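Local coordinates for DNA repair and recombination protein radB (Thermococcus kodakarensis, PDB 2CVH), which probably binds DNA and acts in DNA repair and homologous recombination, as a RecA-like protein with very weak ATPase activity and no strand exchange, at residues F17-V25 against L135-R143. Sequence-based numbering, arbitrary orientation.
Sequences FAPGVLTQV and LQVLLWIAR
The guanidinium of Arg143 lies obliquely to Gly20 O, its NH1 3.8 Å away and not hydrogen-bonded, while Leu139 CD1 of the same helix covers one guanidinium face near the rim. Arg143 CG and CD line the Gly20 oxygen, and bends at chi2 and chi3 bring the far end of the chain round to leave NH1 near it too. Leu139 CD1 meets that oxygen as well, at 3.9 Å. Gly20, at positive phi in the type II turn Ala18-Val21, comes close enough for a CA-H...O contact of 3.4 Å between its CA and Ala142 O. Deeper in, Leu22 carries the packing. With CG anti to the carbonyl carbon (chi1 -61°), chi2 of -152° sets its two methyls: the Leu22 and Leu135 side chains cross obliquely, CD1 3.7 Å from Leu135 CD2, whereas CD2 rests on the helix backbone, 3.8 Å from Leu139 N. Cutting Leu22 back to an alanine takes away CG and both methyls and would probably open a gap against Leu135 and Leu138. Val149 of the neighbouring strand also touches Leu22 and Ala142. As an example of helix-on-sheet packing in a RecA-like P-loop fold, helix 128-145 meets strand 22-26 and the preceding turn without mutual hydrogen bonds, relying on close apolar fit and glycine's approach to a carbonyl.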
loop_
_atom_site.group_PDB
_atom_site.type_symbol
_atom_site.label_atom_id
_atom_site.label_comp_id
_atom_site.label_asym_id
_atom_site.label_seq_id
_atom_site.Cartn_x
_atom_site.Cartn_y
_atom_site.Cartn_z
ATOM N N PHE A 17 -1.824 3.726 -9.505
ATOM C CA PHE A 17 -0.504 3.394 -9.041
ATOM C C PHE A 17 0.403 3.078 -10.225
ATOM O O PHE A 17 -0.052 2.533 -11.235
ATOM C CB PHE A 17 -0.587 2.239 -8.065
ATOM C CG PHE A 17 -1.233 2.604 -6.758
ATOM C CD1 PHE A 17 -0.466 3.021 -5.684
ATOM C CD2 PHE A 17 -2.616 2.459 -6.583
ATOM C CE1 PHE A 17 -1.048 3.284 -4.448
ATOM C CE2 PHE A 17 -3.216 2.719 -5.343
ATOM C CZ PHE A 17 -2.423 3.133 -4.271
ATOM N N ALA A 18 1.669 3.482 -10.102
ATOM C CA ALA A 18 2.684 3.318 -11.140
ATOM C C ALA A 18 3.379 1.970 -11.143
ATOM O O ALA A 18 3.841 1.495 -10.105
ATOM C CB ALA A 18 3.714 4.397 -11.019
ATOM N N PRO A 19 3.472 1.340 -12.322
ATOM C CA PRO A 19 4.127 0.044 -12.425
ATOM C C PRO A 19 5.632 0.191 -12.334
ATOM O O PRO A 19 6.189 1.195 -12.765
ATOM C CB PRO A 19 3.687 -0.447 -13.806
ATOM C CG PRO A 19 3.529 0.793 -14.589
ATOM C CD PRO A 19 2.859 1.724 -13.613
ATOM N N GLY A 20 6.284 -0.793 -11.728
ATOM C CA GLY A 20 7.724 -0.762 -11.640
ATOM C C GLY A 20 8.295 0.154 -10.601
ATOM O O GLY A 20 9.488 0.456 -10.659
ATOM N N VAL A 21 7.460 0.640 -9.683
ATOM C CA VAL A 21 7.937 1.518 -8.608
ATOM C C VAL A 21 7.233 1.176 -7.303
ATOM O O VAL A 21 6.226 0.441 -7.300
ATOM C CB VAL A 21 7.743 3.043 -8.919
ATOM C CG1 VAL A 21 8.486 3.426 -10.212
ATOM C CG2 VAL A 21 6.294 3.392 -9.021
ATOM N N LEU A 22 7.847 1.581 -6.195
ATOM C CA LEU A 22 7.265 1.352 -4.892
ATOM C C LEU A 22 6.552 2.632 -4.479
ATOM O O LEU A 22 7.146 3.712 -4.498
ATOM C CB LEU A 22 8.307 1.024 -3.840
ATOM C CG LEU A 22 9.211 -0.207 -3.947
ATOM C CD1 LEU A 22 9.584 -0.639 -2.540
ATOM C CD2 LEU A 22 8.542 -1.348 -4.654
ATOM N N THR A 23 5.248 2.529 -4.259
ATOM C CA THR A 23 4.465 3.656 -3.799
ATOM C C THR A 23 4.173 3.360 -2.336
ATOM O O THR A 23 3.715 2.268 -2.002
ATOM C CB THR A 23 3.129 3.804 -4.549
ATOM O OG1 THR A 23 3.370 4.032 -5.948
ATOM C CG2 THR A 23 2.327 5.003 -3.979
ATOM N N GLN A 24 4.598 4.247 -1.444
ATOM C CA GLN A 24 4.291 4.071 -0.030
ATOM C C GLN A 24 2.939 4.753 0.181
ATOM O O GLN A 24 2.644 5.789 -0.436
ATOM C CB GLN A 24 5.334 4.748 0.868
ATOM C CG GLN A 24 4.885 4.852 2.324
ATOM C CD GLN A 24 5.878 5.538 3.248
ATOM O OE1 GLN A 24 6.020 5.155 4.404
ATOM N NE2 GLN A 24 6.559 6.539 2.753
ATOM N N VAL A 25 2.070 4.117 0.945
ATOM C CA VAL A 25 0.776 4.709 1.265
ATOM C C VAL A 25 0.774 4.578 2.758
ATOM O O VAL A 25 0.832 3.481 3.269
ATOM C CB VAL A 25 -0.439 3.960 0.665
ATOM C CG1 VAL A 25 -1.738 4.653 1.107
ATOM C CG2 VAL A 25 -0.376 3.980 -0.845
ATOM N N LEU A 135 12.996 -3.861 0.681
ATOM C CA LEU A 135 12.601 -2.837 -0.268
ATOM C C LEU A 135 13.257 -3.099 -1.609
ATOM O O LEU A 135 12.597 -3.055 -2.650
ATOM C CB LEU A 135 12.929 -1.441 0.275
ATOM C CG LEU A 135 12.054 -0.981 1.457
ATOM C CD1 LEU A 135 12.516 0.379 1.959
ATOM C CD2 LEU A 135 10.568 -0.913 1.058
ATOM N N GLN A 136 14.538 -3.451 -1.587
ATOM C CA GLN A 136 15.241 -3.744 -2.827
ATOM C C GLN A 136 14.641 -4.954 -3.531
ATOM O O GLN A 136 14.497 -4.939 -4.758
ATOM C CB GLN A 136 16.741 -3.939 -2.592
ATOM C CG GLN A 136 17.521 -2.633 -2.665
ATOM C CD GLN A 136 17.111 -1.779 -3.865
ATOM O OE1 GLN A 136 16.618 -0.658 -3.701
ATOM N NE2 GLN A 136 17.297 -2.313 -5.076
ATOM N N VAL A 137 14.301 -5.999 -2.776
ATOM C CA VAL A 137 13.685 -7.174 -3.384
ATOM C C VAL A 137 12.343 -6.764 -4.002
ATOM O O VAL A 137 12.042 -7.118 -5.144
ATOM C CB VAL A 137 13.504 -8.328 -2.366
ATOM C CG1 VAL A 137 12.787 -9.529 -3.019
ATOM C CG2 VAL A 137 14.862 -8.763 -1.851
ATOM N N LEU A 138 11.588 -5.925 -3.301
ATOM C CA LEU A 138 10.297 -5.468 -3.818
ATOM C C LEU A 138 10.468 -4.634 -5.089
ATOM O O LEU A 138 9.690 -4.786 -6.043
ATOM C CB LEU A 138 9.521 -4.685 -2.739
ATOM C CG LEU A 138 9.038 -5.574 -1.583
ATOM C CD1 LEU A 138 8.531 -4.744 -0.408
ATOM C CD2 LEU A 138 7.966 -6.562 -2.086
ATOM N N LEU A 139 11.471 -3.753 -5.120
ATOM C CA LEU A 139 11.711 -2.938 -6.321
ATOM C C LEU A 139 12.099 -3.865 -7.483
ATOM O O LEU A 139 11.640 -3.698 -8.614
ATOM C CB LEU A 139 12.805 -1.879 -6.084
ATOM C CG LEU A 139 13.098 -0.932 -7.269
ATOM C CD1 LEU A 139 11.873 -0.128 -7.692
ATOM C CD2 LEU A 139 14.212 -0.012 -6.886
ATOM N N TRP A 140 12.904 -4.875 -7.173
ATOM C CA TRP A 140 13.339 -5.888 -8.138
ATOM C C TRP A 140 12.084 -6.588 -8.697
ATOM O O TRP A 140 11.909 -6.712 -9.918
ATOM C CB TRP A 140 14.206 -6.905 -7.389
ATOM C CG TRP A 140 15.157 -7.731 -8.193
ATOM C CD1 TRP A 140 15.402 -7.654 -9.539
ATOM C CD2 TRP A 140 16.013 -8.763 -7.683
ATOM N NE1 TRP A 140 16.364 -8.579 -9.896
ATOM C CE2 TRP A 140 16.758 -9.269 -8.776
ATOM C CE3 TRP A 140 16.224 -9.311 -6.407
ATOM C CZ2 TRP A 140 17.700 -10.299 -8.633
ATOM C CZ3 TRP A 140 17.155 -10.335 -6.264
ATOM C CH2 TRP A 140 17.886 -10.816 -7.373
ATOM N N ILE A 141 11.207 -7.039 -7.800
ATOM C CA ILE A 141 9.968 -7.701 -8.230
ATOM C C ILE A 141 9.141 -6.756 -9.109
ATOM O O ILE A 141 8.684 -7.149 -10.196
ATOM C CB ILE A 141 9.085 -8.194 -7.016
ATOM C CG1 ILE A 141 9.782 -9.347 -6.285
ATOM C CG2 ILE A 141 7.695 -8.635 -7.486
ATOM C CD1 ILE A 141 9.189 -9.657 -4.920
ATOM N N ALA A 142 8.994 -5.504 -8.670
ATOM C CA ALA A 142 8.212 -4.520 -9.413
ATOM C C ALA A 142 8.785 -4.287 -10.804
ATOM O O ALA A 142 8.056 -4.143 -11.788
ATOM C CB ALA A 142 8.151 -3.220 -8.635
ATOM N N ARG A 143 10.100 -4.272 -10.902
ATOM C CA ARG A 143 10.735 -4.038 -12.195
ATOM C C ARG A 143 10.711 -5.237 -13.127
ATOM O O ARG A 143 10.522 -5.081 -14.339
ATOM C CB ARG A 143 12.163 -3.569 -11.994
ATOM C CG ARG A 143 12.198 -2.369 -11.146
ATOM C CD ARG A 143 12.571 -1.182 -11.933
ATOM N NE ARG A 143 13.854 -0.727 -11.430
ATOM C CZ ARG A 143 14.100 0.519 -11.075
ATOM N NH1 ARG A 143 13.136 1.434 -11.179
ATOM N NH2 ARG A 143 15.307 0.833 -10.616
#